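Local coordinates for protein 3,4-dihydroxybenzoate decarboxylase (Enterobacter cloacae, PDB 5NY5) that probably catalyses the reversible, prenylated-flavin-dependent decarboxylation of 3,4-dihydroxybenzoate to catechol, as a member of the metal-binding UbiD family, at residues A[249-253]-A[265-269]; A[416-421]-A[461-465]. One frame throughout, in Å; residues are numbered along the deposited sequence.

In the fold
Contact 1 and contact 2 lie in different family regions, the Rift-related and C-terminal ranges of the UbiD chain, on opposite sides of its centre. Their centres are 54 Å apart and their nearest atoms about 39 Å, so neither touches the other. Both stand away from the prenylated-FMN and manganese sites, which are empty in this apo chain. Strand 263-269 of contact 1 nevertheless belongs to the same antiparallel sheet as strand 165-174, which carries D166, I169, H170 and R171: strands 204-210 and 148-157 link that strand to 263-269. Contact 2 joins a helix to the five-stranded C-terminal sheet and is within reach of a second subunit, whereas no other chain touches contact 1.

Contact 1 (A[249-253]-A[265-269]); sequences QGVAV and IEGEL
E266 meets the 249-253 loop through its carboxylate, which takes two consecutive backbone N-H groups. Its CG is anti to the carbonyl carbon (chi1 -64°) and the chain beyond is extended, carrying the acid group out from the strand to the backbone of V251 and A252. OE2 accepts from V251 N at 2.9 Å in a nearly straight bond (172° at the hydrogen), met on the syn side but 20° out of the carboxylate plane. OE1 turns its syn lone pair to A252 N; the modelled 2.5 Å is short, and its exact value is doubtful. The stem is covered as well, since V253 CG2 lies 3.7 Å from E266 CB. At G267 the contact is made by the main chain, whose O is 3.8 Å from V253 CG1. E268 adds only a loose apolar touch, its CG 4.3 Å from that same methyl. V253 also packs on P205 and T207 of strand 204-210, while E266 pairs by its backbone with K307 and A308 of strand 303-311. This is therefore a side-chain-to-backbone link between an inner strand of the Rift-related sheet and the loop after strand 246-249. Two N-H donors converging on one buried carboxylate would be expected to stabilise its ionised form, and spread over both oxygens they restrict its rotation.

Contact 2 (A[416-421]-A[461-465]); sequences AMTTRM and FDCTV
R420 begins its contact with V465 and C463 at CB, 3.5 Å from C463 O. With CG beside its backbone N (chi1 -70°) and the chain straight as far as NE, CD passes V465 CG2 at 3.6 Å. That methyl then lies over one guanidinium face, near the rim, 3.4 Å from NE. At the tip, NH1 gives a hydrogen bond to a water that donates to C463 O, and also forms a salt bridge with D404; NH2 bonds to F473 O. The junction packs the C-terminal end of helix 410-419 against strand 455-462, an inner strand of the five-stranded mixed sheet of the C-terminal domain, and the chain that follows it. D462 opens an Asx turn, its OD2 accepting from T464 N. R420 O meets C463 CA in a CA-H...O contact of 3.3 Å. C463 SG touches two selenomethionines, 3.5 Å from M417 CG and 3.7 Å from M421 CG. Both selenium atoms make Met-aromatic contacts with F461: M417 SE approaches obliquely, 4.7 Å from the ring centroid, and M421 SE stands at the ring edge, 80° off the normal. F461 also packs on F461 of the second subunit.

Contact 1 (A[249-253]-A[265-269])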
ATOM      1  N   GLN A 249     -61.901   8.215   3.007  1.00 77.99           N
ATOM      2  CA  GLN A 249     -61.765   8.650   4.389  1.00 79.26           C
ATOM      3  C   GLN A 249     -61.804   7.449   5.325  1.00 78.73           C
ATOM      4  O   GLN A 249     -62.515   6.471   5.078  1.00 78.33           O
ATOM      5  CB  GLN A 249     -62.877   9.636   4.744  1.00 81.81           C
ATOM      6  CG  GLN A 249     -62.816  10.164   6.165  1.00 83.45           C
ATOM      7  CD  GLN A 249     -61.545  10.935   6.442  1.00 83.23           C
ATOM      8  OE1 GLN A 249     -60.994  11.586   5.554  1.00 82.72           O
ATOM      9  NE2 GLN A 249     -61.068  10.864   7.678  1.00 83.71           N
ATOM     10  N   GLY A 250     -61.020   7.520   6.397  1.00 78.84           N
ATOM     11  CA  GLY A 250     -61.003   6.445   7.365  1.00 78.55           C
ATOM     12  C   GLY A 250     -62.337   6.284   8.063  1.00 80.39           C
ATOM     13  O   GLY A 250     -63.185   7.177   8.080  1.00 82.21           O
ATOM     14  N   VAL A 251     -62.517   5.106   8.650  1.00 79.99           N
ATOM     15  CA  VAL A 251     -63.753   4.759   9.336  1.00 81.64           C
ATOM     16  C   VAL A 251     -63.643   4.983  10.839  1.00 83.18           C
ATOM     17  O   VAL A 251     -64.592   5.451  11.469  1.00 85.31           O
ATOM     18  CB  VAL A 251     -64.138   3.299   9.009  1.00 80.48           C
ATOM     19  CG1 VAL A 251     -65.052   2.729  10.068  1.00 82.02           C
ATOM     20  CG2 VAL A 251     -64.805   3.227   7.644  1.00 79.97           C
ATOM     21  N   ALA A 252     -62.484   4.682  11.425  1.00 82.27           N
ATOM     22  CA  ALA A 252     -62.298   4.804  12.863  1.00 83.73           C
ATOM     23  C   ALA A 252     -61.202   5.775  13.274  1.00 83.99           C
ATOM     24  O   ALA A 252     -61.115   6.103  14.463  1.00 85.60           O
ATOM     25  CB  ALA A 252     -61.991   3.431  13.481  1.00 82.88           C
ATOM     26  N   VAL A 253     -60.363   6.239  12.348  1.00 82.57           N
ATOM     27  CA  VAL A 253     -59.250   7.120  12.670  1.00 82.74           C
ATOM     28  C   VAL A 253     -59.270   8.312  11.721  1.00 82.98           C
ATOM     29  O   VAL A 253     -59.991   8.335  10.724  1.00 82.65           O
ATOM     30  CB  VAL A 253     -57.889   6.398  12.602  1.00 80.67           C
ATOM     31  CG1 VAL A 253     -57.840   5.257  13.604  1.00 80.66           C
ATOM     32  CG2 VAL A 253     -57.629   5.892  11.193  1.00 78.42           C
ATOM     33  N   ILE A 265     -55.619  -1.520   7.995  1.00 67.90           N
ATOM     34  CA  ILE A 265     -55.529  -1.508   9.448  1.00 69.16           C
ATOM     35  C   ILE A 265     -55.523  -0.053   9.891  1.00 70.48           C
ATOM     36  O   ILE A 265     -54.596   0.699   9.566  1.00 69.90           O
ATOM     37  CB  ILE A 265     -54.282  -2.246   9.954  1.00 68.22           C
ATOM     38  CG1 ILE A 265     -54.274  -3.688   9.455  1.00 67.01           C
ATOM     39  CG2 ILE A 265     -54.230  -2.219  11.470  1.00 69.72           C
ATOM     40  CD1 ILE A 265     -53.082  -4.488   9.932  1.00 66.19           C
ATOM     41  N   GLU A 266     -56.563   0.350  10.612  1.00 72.34           N
ATOM     42  CA  GLU A 266     -56.671   1.701  11.148  1.00 73.94           C
ATOM     43  C   GLU A 266     -56.265   1.676  12.615  1.00 75.14           C
ATOM     44  O   GLU A 266     -56.887   0.979  13.423  1.00 76.07           O
ATOM     45  CB  GLU A 266     -58.090   2.245  10.994  1.00 75.46           C
ATOM     46  CG  GLU A 266     -58.539   2.424   9.554  1.00 74.59           C
ATOM     47  CD  GLU A 266     -59.934   3.006   9.450  1.00 76.29           C
ATOM     48  OE1 GLU A 266     -60.501   3.385  10.496  1.00 78.17           O
ATOM     49  OE2 GLU A 266     -60.463   3.085   8.323  1.00 75.83           O
ATOM     50  N   GLY A 267     -55.225   2.433  12.955  1.00 75.23           N
ATOM     51  CA  GLY A 267     -54.730   2.448  14.313  1.00 76.42           C
ATOM     52  C   GLY A 267     -54.115   3.786  14.660  1.00 77.46           C
ATOM     53  O   GLY A 267     -54.112   4.723  13.860  1.00 77.32           O
ATOM     54  N   GLU A 268     -53.588   3.860  15.878  1.00 78.63           N
ATOM     55  CA  GLU A 268     -52.939   5.058  16.382  1.00 81.93           C
ATOM     56  C   GLU A 268     -51.640   4.679  17.075  1.00 79.49           C
ATOM     57  O   GLU A 268     -51.536   3.622  17.703  1.00 79.34           O
ATOM     58  CB  GLU A 268     -53.845   5.820  17.359  1.00 84.58           C
ATOM     59  CG  GLU A 268     -55.084   6.416  16.719  1.00 83.83           C
ATOM     60  CD  GLU A 268     -56.070   6.941  17.741  1.00 86.00           C
ATOM     61  OE1 GLU A 268     -57.144   7.431  17.334  1.00 86.88           O
ATOM     62  OE2 GLU A 268     -55.772   6.861  18.951  1.00 87.36           O
ATOM     63  N   LEU A 269     -50.646   5.554  16.948  1.00 79.45           N
ATOM     64  CA  LEU A 269     -49.372   5.383  17.639  1.00 79.39           C
ATOM     65  C   LEU A 269     -49.504   5.952  19.047  1.00 82.01           C
ATOM     66  O   LEU A 269     -49.636   7.168  19.223  1.00 83.57           O
ATOM     67  CB  LEU A 269     -48.252   6.065  16.861  1.00 78.29           C
ATOM     68  CG  LEU A 269     -47.812   5.361  15.577  1.00 75.67           C
ATOM     69  CD1 LEU A 269     -47.301   6.360  14.555  1.00 75.03           C
ATOM     70  CD2 LEU A 269     -46.742   4.328  15.885  1.00 74.52           C
TER

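Contact 2 (A[416-421]-A[461-465])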
ATOM      1  N   ALA A 416     -15.757  -9.825 -16.810  1.00 38.35           N
ATOM      2  CA  ALA A 416     -15.066  -8.542 -16.874  1.00 37.90           C
ATOM      3  C   ALA A 416     -14.060  -8.399 -15.743  1.00 37.43           C
ATOM      4  O   ALA A 416     -13.004  -7.780 -15.923  1.00 37.30           O
ATOM      5  CB  ALA A 416     -16.078  -7.399 -16.832  1.00 37.59           C
HETATM    6  N   MSE A 417     -14.361  -8.975 -14.583  1.00 37.26           N
HETATM    7  CA  MSE A 417     -13.476  -8.950 -13.428  1.00 36.89           C
HETATM    8  C   MSE A 417     -12.309  -9.914 -13.571  1.00 37.31           C
HETATM    9  O   MSE A 417     -11.385  -9.901 -12.763  1.00 37.11           O
HETATM   10  CB  MSE A 417     -14.255  -9.279 -12.157  1.00 36.68           C
HETATM   11  CG  MSE A 417     -15.218  -8.195 -11.745  1.00 39.25           C
HETATM   12 SE   MSE A 417     -15.224  -7.884  -9.834  1.00 83.59          SE
HETATM   13  CE  MSE A 417     -16.532  -9.215  -9.309  1.00 41.84           C
ATOM     14  N   THR A 418     -12.358 -10.755 -14.601  1.00 37.98           N
ATOM     15  CA  THR A 418     -11.314 -11.738 -14.858  1.00 38.57           C
ATOM     16  C   THR A 418     -10.369 -11.315 -15.975  1.00 38.86           C
ATOM     17  O   THR A 418      -9.149 -11.419 -15.824  1.00 39.02           O
ATOM     18  CB  THR A 418     -11.949 -13.096 -15.188  1.00 39.31           C
ATOM     19  OG1 THR A 418     -12.501 -13.669 -13.999  1.00 39.19           O
ATOM     20  CG2 THR A 418     -10.924 -14.045 -15.761  1.00 40.13           C
ATOM     21  N   THR A 419     -10.902 -10.821 -17.091  1.00 39.01           N
ATOM     22  CA  THR A 419     -10.094 -10.512 -18.262  1.00 39.46           C
ATOM     23  C   THR A 419      -9.904  -9.023 -18.497  1.00 38.98           C
ATOM     24  O   THR A 419      -9.197  -8.649 -19.436  1.00 39.36           O
ATOM     25  CB  THR A 419     -10.714 -11.136 -19.517  1.00 40.22           C
ATOM     26  OG1 THR A 419     -11.903 -10.418 -19.868  1.00 39.94           O
ATOM     27  CG2 THR A 419     -11.057 -12.595 -19.274  1.00 40.78           C
ATOM     28  N   ARG A 420     -10.517  -8.165 -17.689  1.00 38.25           N
ATOM     29  CA  ARG A 420     -10.454  -6.723 -17.884  1.00 37.88           C
ATOM     30  C   ARG A 420     -10.109  -6.027 -16.581  1.00 45.83           C
ATOM     31  O   ARG A 420     -10.662  -4.976 -16.244  1.00 36.77           O
ATOM     32  CB  ARG A 420     -11.766  -6.196 -18.458  1.00 37.87           C
ATOM     33  CG  ARG A 420     -11.998  -6.610 -19.895  1.00 38.60           C
ATOM     34  CD  ARG A 420     -13.356  -6.181 -20.401  1.00 38.66           C
ATOM     35  NE  ARG A 420     -13.461  -6.375 -21.843  1.00 39.40           N
ATOM     36  CZ  ARG A 420     -14.526  -6.056 -22.565  1.00 39.65           C
ATOM     37  NH1 ARG A 420     -15.589  -5.524 -21.982  1.00 39.25           N
ATOM     38  NH2 ARG A 420     -14.525  -6.269 -23.873  1.00 40.39           N
HETATM   39  N   MSE A 421      -9.166  -6.594 -15.840  1.00 38.52           N
HETATM   40  CA  MSE A 421      -8.883  -6.123 -14.499  1.00 36.59           C
HETATM   41  C   MSE A 421      -7.556  -6.662 -13.980  1.00 36.74           C
HETATM   42  O   MSE A 421      -7.260  -7.845 -14.115  1.00 37.22           O
HETATM   43  CB  MSE A 421     -10.012  -6.542 -13.563  1.00 36.29           C
HETATM   44  CG  MSE A 421     -10.376  -5.524 -12.515  1.00 48.34           C
HETATM   45 SE   MSE A 421     -11.043  -6.391 -10.918  1.00 79.53          SE
HETATM   46  CE  MSE A 421      -9.436  -7.388 -10.467  1.00 44.66           C
ATOM     47  N   PHE A 461     -14.221  -1.345  -8.188  1.00 34.30           N
ATOM     48  CA  PHE A 461     -13.596  -2.265  -9.131  1.00 34.45           C
ATOM     49  C   PHE A 461     -13.771  -1.691 -10.530  1.00 34.68           C
ATOM     50  O   PHE A 461     -14.887  -1.665 -11.058  1.00 34.89           O
ATOM     51  CB  PHE A 461     -14.214  -3.658  -9.035  1.00 34.64           C
ATOM     52  CG  PHE A 461     -14.030  -4.321  -7.703  1.00 34.53           C
ATOM     53  CD1 PHE A 461     -12.969  -5.186  -7.481  1.00 34.58           C
ATOM     54  CD2 PHE A 461     -14.927  -4.101  -6.676  1.00 34.47           C
ATOM     55  CE1 PHE A 461     -12.806  -5.805  -6.258  1.00 34.55           C
ATOM     56  CE2 PHE A 461     -14.768  -4.718  -5.451  1.00 34.44           C
ATOM     57  CZ  PHE A 461     -13.705  -5.570  -5.243  1.00 34.48           C
ATOM     58  N   ASP A 462     -12.678  -1.228 -11.128  1.00 34.71           N
ATOM     59  CA  ASP A 462     -12.718  -0.672 -12.479  1.00 35.01           C
ATOM     60  C   ASP A 462     -12.408  -1.789 -13.466  1.00 35.33           C
ATOM     61  O   ASP A 462     -11.247  -2.128 -13.698  1.00 35.43           O
ATOM     62  CB  ASP A 462     -11.742   0.489 -12.622  1.00 34.99           C
ATOM     63  CG  ASP A 462     -11.718   1.060 -14.028  1.00 35.40           C
ATOM     64  OD1 ASP A 462     -10.718   1.715 -14.382  1.00 35.53           O
ATOM     65  OD2 ASP A 462     -12.693   0.852 -14.782  1.00 50.77           O
ATOM     66  N   CYS A 463     -13.456  -2.359 -14.058  1.00 35.59           N
ATOM     67  CA  CYS A 463     -13.313  -3.418 -15.044  1.00 36.02           C
ATOM     68  C   CYS A 463     -13.558  -2.924 -16.459  1.00 36.44           C
ATOM     69  O   CYS A 463     -13.905  -3.721 -17.335  1.00 36.88           O
ATOM     70  CB  CYS A 463     -14.255  -4.575 -14.722  1.00 36.14           C
ATOM     71  SG  CYS A 463     -14.043  -5.203 -13.065  1.00 35.77           S
ATOM     72  N   THR A 464     -13.401  -1.628 -16.695  1.00 36.39           N
ATOM     73  CA  THR A 464     -13.517  -1.071 -18.031  1.00 36.87           C
ATOM     74  C   THR A 464     -12.168  -1.140 -18.730  1.00 37.15           C
ATOM     75  O   THR A 464     -11.114  -1.039 -18.101  1.00 36.91           O
ATOM     76  CB  THR A 464     -14.015   0.377 -17.987  1.00 36.84           C
ATOM     77  OG1 THR A 464     -13.004   1.227 -17.430  1.00 36.60           O
ATOM     78  CG2 THR A 464     -15.265   0.477 -17.139  1.00 36.61           C
ATOM     79  N   VAL A 465     -12.214  -1.338 -20.037  1.00 37.73           N
ATOM     80  CA  VAL A 465     -10.984  -1.396 -20.828  1.00 38.17           C
ATOM     81  C   VAL A 465     -10.384   0.002 -20.909  1.00 38.16           C
ATOM     82  O   VAL A 465     -11.102   0.959 -21.242  1.00 38.27           O
ATOM     83  CB  VAL A 465     -11.276  -1.951 -22.220  1.00 38.89           C
ATOM     84  CG1 VAL A 465     -10.001  -2.047 -23.035  1.00 39.45           C
ATOM     85  CG2 VAL A 465     -11.949  -3.299 -22.115  1.00 38.97           C
TER
HETATM   86  O   HOH W   1     -15.701  -3.836 -19.523  1.00 42.67           O